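Acyl-CoA thioesterase (Alicyclobacillus acidocaldarius subsp. acidocaldarius, PDB 3RQB) probably hydrolyses acyl-CoA thioesters with its paired hot dog domains, although its function has not been established. Local coordinates at residues V67-P72 and V104-T109; H151-R156 and Y169-D174. All coordinates share one frame; numbering follows the deposited sequence.

In the fold
Contact 1 (67-72 with 104-109) and contact 2 (151-156 with 169-174) both pair antiparallel strands, but in different hot dog halves and on opposite sides of the chain's centre, with centres about 27 Å apart. Contact 1 is the more buried: seven of its ten touching residues are buried, helix 41-53 covers one face, and the second subunit lies against it. Contact 2 is partly buried, includes outermost strand 150-156 of this chain, and meets no other chain. Their chemistry differs: contact 1 is mostly small aliphatic and hydroxyl side chains, with one phenylalanine and an asparagine bonded to the second subunit; contact 2 relies on long arginine chains and aromatic rings. A bulge shifts the register within contact 2, whereas the bulge of contact 1 faces strand 91-100, outside the pair.

Contact 1: V67-P72 and V104-T109; sequences VNFAAP and VVTTAT
Val67 pairs with Ala108 where two strands of the N-terminal hot dog domain run antiparallel, their local axes at 162°. Its CG2 meets the Ala108 CB at 4.0 Å, while CG1, anti to the backbone N (chi1 177°), slants across to the Thr106 CG2 at 3.5 Å. These methyls lie on the face covered by helix 41-53, where Val67 touches Ala45, and Thr106 and Ala108 both touch Met48.

Asn68 forms the hydrogen-bonded pair with Thr107: Asn68 N donates to Thr107 O (2.6 Å), and Thr107 N returns a bond to Asn68 O (3.0 Å). The Asn68 side chain turns to the other face. With chi1 at -42°, CG sits beside its own backbone N, and the amide crosses the Thr107 side chain at a slant. Its oxygen is hydrogen-bonded to Thr109 of the second subunit, which places this face at the dimer contact; ND2 makes a weak bond to Thr210 of its own chain.

Phe69 returns to the helix-covered face beside Thr106, its CD1 4.3 Å from the Thr106 OG1, which approaches the ring obliquely. One face of that ring is also covered, toward its rim, by CG1 of Val67.

Regular pairing stops here. Val105 and Thr106 both make backbone bonds with Met98 on the neighbouring strand, the signature of a classic beta bulge, and toward 67-72 the single carbonyl of Val105 receives two donors from the departing loop. Ala70 N reaches Val105 O at 2.9 Å, and Ala71 N bonds it weakly at 3.1 Å. Beyond this shared acceptor, Val105 CG1 rests 3.7 Å from Ala71 O.

Contact 2: H151-R156 and Y169-D174; sequences HVRLIR and YQWMRD
His151 and Arg173 stack: the guanidinium lies flat on one face of the imidazole, centres 4.4 Å apart and planes 15° from parallel. Arg173 gets there by placing CG between its backbone N and carbonyl carbon (chi1 67°) and then running extended to NE, which carries the flat end across the strand gap; the His151 CB sits under the middle of the guanidinium. NH1 is held by the backbone O of Asp174 and a salt bridge to Asp175, which should fix the rotation of the group.

On the same face Arg153 lays its aliphatic stem against the root of the indole, CG to Trp171 CB 3.7 Å, before bending away at chi3 to a salt bridge with Glu229. Trp171 is anchored in turn through NE1 to Pro130 O.

The two strands are the arms of a beta hairpin at one edge of the C-terminal hot dog domain, and a beta bulge between Leu154 and Arg156 shifts their register by one residue. Ile155 N bonds to Tyr169 O at 3.1 Å, and Arg156 N adds a weak bond to the same oxygen. The bulge brings Ile155 into the notch between two aromatic residues: its CB meets the Tyr169 CB at 3.8 Å, and its CD1 approaches the Trp171 CD1 obliquely at 3.5 Å. Next to it Arg156 covers a face of the phenol, CD standing 4.2 Å from the Tyr169 ring centroid and 18° off its normal in a CH-pi contact.

On the reverse face the two methyls of Val152 spread to different neighbours, CG1 against the Gln170 CB (3.9 Å) and CG2 against the CB of Met172, a selenomethionine (4.3 Å).

Contact 1: V67-P72 and V104-T109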
ATOM      1  N   VAL B  67       5.075   0.213  -5.857  1.00 42.97           N
ATOM      2  CA  VAL B  67       6.339  -0.164  -6.472  1.00 38.44           C
ATOM      3  C   VAL B  67       7.005  -1.194  -5.601  1.00 34.58           C
ATOM      4  O   VAL B  67       7.165  -0.985  -4.405  1.00 37.49           O
ATOM      5  CB  VAL B  67       7.325   1.020  -6.561  1.00 41.98           C
ATOM      6  CG1 VAL B  67       8.660   0.554  -7.132  1.00 39.27           C
ATOM      7  CG2 VAL B  67       6.754   2.160  -7.385  1.00 36.78           C
ATOM      8  N   ASN B  68       7.405  -2.300  -6.209  1.00 39.08           N
ATOM      9  CA  ASN B  68       8.153  -3.330  -5.505  1.00 41.40           C
ATOM     10  C   ASN B  68       9.582  -3.383  -6.033  1.00 39.84           C
ATOM     11  O   ASN B  68       9.791  -3.522  -7.244  1.00 38.13           O
ATOM     12  CB  ASN B  68       7.457  -4.675  -5.681  1.00 43.24           C
ATOM     13  CG  ASN B  68       5.955  -4.560  -5.547  1.00 55.43           C
ATOM     14  OD1 ASN B  68       5.209  -4.799  -6.502  1.00 66.24           O
ATOM     15  ND2 ASN B  68       5.503  -4.157  -4.367  1.00 52.28           N
ATOM     16  N   PHE B  69      10.563  -3.265  -5.136  1.00 32.16           N
ATOM     17  CA  PHE B  69      11.958  -3.295  -5.566  1.00 33.37           C
ATOM     18  C   PHE B  69      12.506  -4.720  -5.468  1.00 40.15           C
ATOM     19  O   PHE B  69      12.799  -5.232  -4.374  1.00 28.32           O
ATOM     20  CB  PHE B  69      12.806  -2.346  -4.718  1.00 28.45           C
ATOM     21  CG  PHE B  69      12.240  -0.950  -4.608  1.00 32.27           C
ATOM     22  CD1 PHE B  69      12.741   0.082  -5.387  1.00 35.66           C
ATOM     23  CD2 PHE B  69      11.208  -0.667  -3.720  1.00 31.65           C
ATOM     24  CE1 PHE B  69      12.222   1.376  -5.289  1.00 33.83           C
ATOM     25  CE2 PHE B  69      10.679   0.628  -3.612  1.00 29.15           C
ATOM     26  CZ  PHE B  69      11.187   1.648  -4.396  1.00 28.91           C
ATOM     27  N   ALA B  70      12.706  -5.317  -6.644  1.00 44.63           N
ATOM     28  CA  ALA B  70      13.023  -6.731  -6.765  1.00 48.26           C
ATOM     29  C   ALA B  70      14.483  -6.942  -6.470  1.00 50.22           C
ATOM     30  O   ALA B  70      14.892  -8.004  -6.007  1.00 53.40           O
ATOM     31  CB  ALA B  70      12.696  -7.216  -8.146  1.00 48.69           C
ATOM     32  N   ALA B  71      15.253  -5.890  -6.691  1.00 48.06           N
ATOM     33  CA  ALA B  71      16.693  -5.953  -6.587  1.00 50.15           C
ATOM     34  C   ALA B  71      17.159  -4.541  -6.826  1.00 54.84           C
ATOM     35  O   ALA B  71      16.522  -3.810  -7.583  1.00 56.96           O
ATOM     36  CB  ALA B  71      17.249  -6.872  -7.649  1.00 48.46           C
ATOM     37  N   PRO B  72      18.250  -4.136  -6.149  1.00 59.56           N
ATOM     38  CA  PRO B  72      18.810  -2.786  -6.309  1.00 59.18           C
ATOM     39  C   PRO B  72      19.215  -2.522  -7.755  1.00 61.88           C
ATOM     40  O   PRO B  72      19.927  -3.325  -8.365  1.00 67.44           O
ATOM     41  CB  PRO B  72      20.049  -2.807  -5.400  1.00 50.80           C
ATOM     42  CG  PRO B  72      20.360  -4.254  -5.203  1.00 51.41           C
ATOM     43  CD  PRO B  72      19.041  -4.954  -5.212  1.00 54.98           C
ATOM     44  N   VAL B 104      14.822  -8.690 -14.183  1.00 64.92           N
ATOM     45  CA  VAL B 104      13.861  -7.782 -13.581  1.00 56.32           C
ATOM     46  C   VAL B 104      14.389  -7.128 -12.320  1.00 55.43           C
ATOM     47  O   VAL B 104      14.716  -7.786 -11.335  1.00 57.81           O
ATOM     48  CB  VAL B 104      12.549  -8.458 -13.214  1.00 52.30           C
ATOM     49  CG1 VAL B 104      11.616  -7.416 -12.628  1.00 52.43           C
ATOM     50  CG2 VAL B 104      11.926  -9.106 -14.427  1.00 47.21           C
ATOM     51  N   VAL B 105      14.398  -5.807 -12.364  1.00 55.85           N
ATOM     52  CA  VAL B 105      14.905  -4.948 -11.313  1.00 55.37           C
ATOM     53  C   VAL B 105      13.776  -4.464 -10.401  1.00 47.38           C
ATOM     54  O   VAL B 105      13.844  -4.618  -9.177  1.00 42.90           O
ATOM     55  CB  VAL B 105      15.696  -3.775 -11.893  1.00 62.45           C
ATOM     56  CG1 VAL B 105      15.606  -2.570 -10.973  1.00 74.68           C
ATOM     57  CG2 VAL B 105      17.137  -4.187 -12.103  1.00 56.19           C
ATOM     58  N   THR B 106      12.801  -3.782 -11.003  1.00 43.55           N
ATOM     59  CA  THR B 106      11.684  -3.186 -10.278  1.00 41.85           C
ATOM     60  C   THR B 106      10.331  -3.444 -10.965  1.00 43.43           C
ATOM     61  O   THR B 106      10.263  -3.482 -12.188  1.00 47.26           O
ATOM     62  CB  THR B 106      11.934  -1.672 -10.135  1.00 41.65           C
ATOM     63  OG1 THR B 106      13.161  -1.475  -9.411  1.00 48.06           O
ATOM     64  CG2 THR B 106      10.790  -0.984  -9.412  1.00 34.00           C
ATOM     65  N   THR B 107       9.268  -3.649 -10.178  1.00 44.07           N
ATOM     66  CA  THR B 107       7.901  -3.740 -10.710  1.00 51.56           C
ATOM     67  C   THR B 107       6.937  -2.805  -9.990  1.00 56.52           C
ATOM     68  O   THR B 107       7.153  -2.428  -8.835  1.00 57.69           O
ATOM     69  CB  THR B 107       7.298  -5.173 -10.666  1.00 48.90           C
ATOM     70  OG1 THR B 107       6.821  -5.482  -9.343  1.00 42.81           O
ATOM     71  CG2 THR B 107       8.322  -6.201 -11.126  1.00 48.25           C
ATOM     72  N   ALA B 108       5.866  -2.439 -10.684  1.00 51.41           N
ATOM     73  CA  ALA B 108       4.911  -1.493 -10.142  1.00 48.18           C
ATOM     74  C   ALA B 108       3.538  -1.724 -10.742  1.00 47.71           C
ATOM     75  O   ALA B 108       3.414  -2.241 -11.853  1.00 51.00           O
ATOM     76  CB  ALA B 108       5.374  -0.063 -10.406  1.00 45.57           C
ATOM     77  N   THR B 109       2.508  -1.349  -9.998  1.00 42.32           N
ATOM     78  CA  THR B 109       1.159  -1.327 -10.537  1.00 45.96           C
ATOM     79  C   THR B 109       0.597   0.068 -10.286  1.00 45.51           C
ATOM     80  O   THR B 109       0.926   0.716  -9.287  1.00 39.45           O
ATOM     81  CB  THR B 109       0.243  -2.424  -9.918  1.00 61.42           C
ATOM     82  OG1 THR B 109       0.084  -2.197  -8.509  1.00 63.38           O
ATOM     83  CG2 THR B 109       0.824  -3.820 -10.144  1.00 59.74           C
TER

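Contact 2: H151-R156 and Y169-D174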
ATOM      1  N   HIS B 151      14.933  20.250  -0.379  1.00 63.37           N
ATOM      2  CA  HIS B 151      15.070  21.207   0.699  1.00 61.10           C
ATOM      3  C   HIS B 151      14.169  20.771   1.845  1.00 52.92           C
ATOM      4  O   HIS B 151      12.947  20.906   1.787  1.00 53.95           O
ATOM      5  CB  HIS B 151      14.693  22.614   0.225  1.00 61.72           C
ATOM      6  CG  HIS B 151      14.939  23.681   1.248  1.00 60.97           C
ATOM      7  ND1 HIS B 151      14.062  23.940   2.281  1.00 62.55           N
ATOM      8  CD2 HIS B 151      15.966  24.553   1.397  1.00 54.00           C
ATOM      9  CE1 HIS B 151      14.542  24.923   3.023  1.00 60.63           C
ATOM     10  NE2 HIS B 151      15.693  25.315   2.506  1.00 53.65           N
ATOM     11  N   VAL B 152      14.788  20.290   2.909  1.00 51.40           N
ATOM     12  CA  VAL B 152      14.040  19.806   4.056  1.00 54.19           C
ATOM     13  C   VAL B 152      14.301  20.666   5.285  1.00 54.11           C
ATOM     14  O   VAL B 152      15.450  20.871   5.695  1.00 55.72           O
ATOM     15  CB  VAL B 152      14.416  18.354   4.394  1.00 58.86           C
ATOM     16  CG1 VAL B 152      13.575  17.846   5.556  1.00 62.08           C
ATOM     17  CG2 VAL B 152      14.261  17.469   3.168  1.00 56.59           C
ATOM     18  N   ARG B 153      13.229  21.182   5.867  1.00 48.07           N
ATOM     19  CA  ARG B 153      13.326  21.778   7.183  1.00 42.56           C
ATOM     20  C   ARG B 153      12.761  20.748   8.167  1.00 39.28           C
ATOM     21  O   ARG B 153      11.570  20.440   8.150  1.00 31.91           O
ATOM     22  CB  ARG B 153      12.567  23.104   7.235  1.00 37.20           C
ATOM     23  CG  ARG B 153      12.391  23.745   5.872  1.00 40.44           C
ATOM     24  CD  ARG B 153      11.820  25.143   5.977  1.00 43.43           C
ATOM     25  NE  ARG B 153      12.887  26.133   6.044  1.00 51.63           N
ATOM     26  CZ  ARG B 153      13.050  27.111   5.160  1.00 62.74           C
ATOM     27  NH1 ARG B 153      12.203  27.241   4.148  1.00 62.94           N
ATOM     28  NH2 ARG B 153      14.053  27.970   5.293  1.00 72.16           N
ATOM     29  N   LEU B 154      13.629  20.185   8.999  1.00 46.39           N
ATOM     30  CA  LEU B 154      13.181  19.168   9.937  1.00 53.35           C
ATOM     31  C   LEU B 154      12.617  19.794  11.200  1.00 56.88           C
ATOM     32  O   LEU B 154      13.212  20.707  11.788  1.00 58.40           O
ATOM     33  CB  LEU B 154      14.296  18.192  10.299  1.00 56.69           C
ATOM     34  CG  LEU B 154      13.798  17.098  11.250  1.00 57.78           C
ATOM     35  CD1 LEU B 154      12.891  16.101  10.536  1.00 53.63           C
ATOM     36  CD2 LEU B 154      14.964  16.387  11.883  1.00 65.47           C
ATOM     37  N   ILE B 155      11.462  19.277  11.600  1.00 54.80           N
ATOM     38  CA  ILE B 155      10.684  19.813  12.702  1.00 50.79           C
ATOM     39  C   ILE B 155      10.880  18.972  13.944  1.00 59.42           C
ATOM     40  O   ILE B 155      11.373  19.461  14.958  1.00 70.30           O
ATOM     41  CB  ILE B 155       9.207  19.877  12.339  1.00 44.47           C
ATOM     42  CG1 ILE B 155       9.047  20.647  11.017  1.00 49.01           C
ATOM     43  CG2 ILE B 155       8.410  20.494  13.472  1.00 33.87           C
ATOM     44  CD1 ILE B 155       7.617  20.830  10.559  1.00 48.66           C
ATOM     45  N   ARG B 156      10.468  17.713  13.879  1.00 58.11           N
ATOM     46  CA  ARG B 156      10.793  16.766  14.942  1.00 54.74           C
ATOM     47  C   ARG B 156      11.163  15.422  14.325  1.00 54.96           C
ATOM     48  O   ARG B 156      11.164  15.279  13.100  1.00 60.08           O
ATOM     49  CB  ARG B 156       9.622  16.605  15.917  1.00 45.51           C
ATOM     50  CG  ARG B 156       8.559  15.643  15.445  1.00 39.94           C
ATOM     51  CD  ARG B 156       7.566  15.324  16.540  1.00 38.44           C
ATOM     52  NE  ARG B 156       8.145  14.494  17.592  1.00 48.68           N
ATOM     53  CZ  ARG B 156       7.429  13.746  18.427  1.00 62.34           C
ATOM     54  NH1 ARG B 156       6.102  13.708  18.323  1.00 73.37           N
ATOM     55  NH2 ARG B 156       8.034  13.028  19.363  1.00 60.27           N
ATOM     56  N   TYR B 169       8.026  14.904  11.645  1.00 51.80           N
ATOM     57  CA  TYR B 169       7.418  16.007  10.891  1.00 47.27           C
ATOM     58  C   TYR B 169       8.513  16.742  10.125  1.00 43.95           C
ATOM     59  O   TYR B 169       9.583  17.003  10.675  1.00 47.35           O
ATOM     60  CB  TYR B 169       6.735  17.025  11.806  1.00 42.80           C
ATOM     61  CG  TYR B 169       5.637  16.496  12.709  1.00 51.90           C
ATOM     62  CD1 TYR B 169       5.026  15.268  12.475  1.00 60.77           C
ATOM     63  CD2 TYR B 169       5.207  17.245  13.804  1.00 52.06           C
ATOM     64  CE1 TYR B 169       4.014  14.801  13.322  1.00 68.07           C
ATOM     65  CE2 TYR B 169       4.206  16.794  14.648  1.00 57.04           C
ATOM     66  CZ  TYR B 169       3.609  15.573  14.412  1.00 64.85           C
ATOM     67  OH  TYR B 169       2.610  15.135  15.267  1.00 60.52           O
ATOM     68  N   GLN B 170       8.258  17.077   8.865  1.00 37.77           N
ATOM     69  CA  GLN B 170       9.200  17.909   8.131  1.00 42.85           C
ATOM     70  C   GLN B 170       8.562  18.775   7.052  1.00 46.70           C
ATOM     71  O   GLN B 170       7.576  18.394   6.412  1.00 43.76           O
ATOM     72  CB  GLN B 170      10.301  17.048   7.514  1.00 48.06           C
ATOM     73  CG  GLN B 170       9.837  16.161   6.372  1.00 50.74           C
ATOM     74  CD  GLN B 170      10.796  15.002   6.119  1.00 52.10           C
ATOM     75  OE1 GLN B 170      11.476  14.533   7.039  1.00 47.16           O
ATOM     76  NE2 GLN B 170      10.851  14.534   4.866  1.00 52.51           N
ATOM     77  N   TRP B 171       9.140  19.952   6.858  1.00 47.98           N
ATOM     78  CA  TRP B 171       8.841  20.739   5.683  1.00 51.95           C
ATOM     79  C   TRP B 171       9.790  20.253   4.614  1.00 57.96           C
ATOM     80  O   TRP B 171      10.978  20.037   4.871  1.00 63.01           O
ATOM     81  CB  TRP B 171       9.073  22.223   5.942  1.00 56.12           C
ATOM     82  CG  TRP B 171       8.096  22.822   6.901  1.00 57.73           C
ATOM     83  CD1 TRP B 171       8.354  23.273   8.167  1.00 55.62           C
ATOM     84  CD2 TRP B 171       6.698  23.035   6.674  1.00 59.44           C
ATOM     85  NE1 TRP B 171       7.204  23.754   8.740  1.00 57.03           N
ATOM     86  CE2 TRP B 171       6.172  23.622   7.847  1.00 58.54           C
ATOM     87  CE3 TRP B 171       5.838  22.786   5.593  1.00 56.49           C
ATOM     88  CZ2 TRP B 171       4.820  23.965   7.971  1.00 50.42           C
ATOM     89  CZ3 TRP B 171       4.495  23.128   5.716  1.00 50.11           C
ATOM     90  CH2 TRP B 171       4.002  23.710   6.899  1.00 46.97           C
HETATM   91  N   MSE B 172       9.260  20.064   3.416  1.00 57.45           N
HETATM   92  CA  MSE B 172      10.066  19.571   2.316  1.00 53.21           C
HETATM   93  C   MSE B 172       9.539  20.080   0.981  1.00 52.12           C
HETATM   94  O   MSE B 172       8.328  20.263   0.790  1.00 48.39           O
HETATM   95  CB  MSE B 172      10.057  18.044   2.317  1.00 54.30           C
HETATM   96  CG  MSE B 172       8.684  17.484   2.005  1.00 58.32           C
HETATM   97 SE   MSE B 172       8.350  15.720   2.722  0.59 74.13          SE
HETATM   98  CE  MSE B 172       6.450  15.612   2.318  1.00 86.46           C
ATOM     99  N   ARG B 173      10.469  20.293   0.059  1.00 50.97           N
ATOM    100  CA  ARG B 173      10.155  20.635  -1.313  1.00 41.87           C
ATOM    101  C   ARG B 173      11.306  20.158  -2.174  1.00 42.36           C
ATOM    102  O   ARG B 173      12.366  19.801  -1.662  1.00 41.46           O
ATOM    103  CB  ARG B 173       9.951  22.139  -1.479  1.00 44.27           C
ATOM    104  CG  ARG B 173      11.204  22.963  -1.273  1.00 55.96           C
ATOM    105  CD  ARG B 173      11.001  24.377  -1.798  1.00 62.14           C
ATOM    106  NE  ARG B 173      12.047  25.302  -1.359  1.00 67.43           N
ATOM    107  CZ  ARG B 173      13.295  25.295  -1.821  1.00 67.13           C
ATOM    108  NH1 ARG B 173      13.657  24.393  -2.725  1.00 66.82           N
ATOM    109  NH2 ARG B 173      14.184  26.181  -1.379  1.00 62.63           N
ATOM    110  N   ASP B 174      11.083  20.098  -3.479  1.00 54.57           N
ATOM    111  CA  ASP B 174      12.181  19.901  -4.409  1.00 60.37           C
ATOM    112  C   ASP B 174      13.165  21.031  -4.212  1.00 64.49           C
ATOM    113  O   ASP B 174      12.773  22.170  -3.968  1.00 66.95           O
ATOM    114  CB  ASP B 174      11.689  19.947  -5.854  1.00 66.29           C
ATOM    115  CG  ASP B 174      10.620  18.908  -6.145  1.00 74.55           C
ATOM    116  OD1 ASP B 174       9.447  19.297  -6.383  1.00 77.46           O
ATOM    117  OD2 ASP B 174      10.959  17.703  -6.137  1.00 71.43           O
TER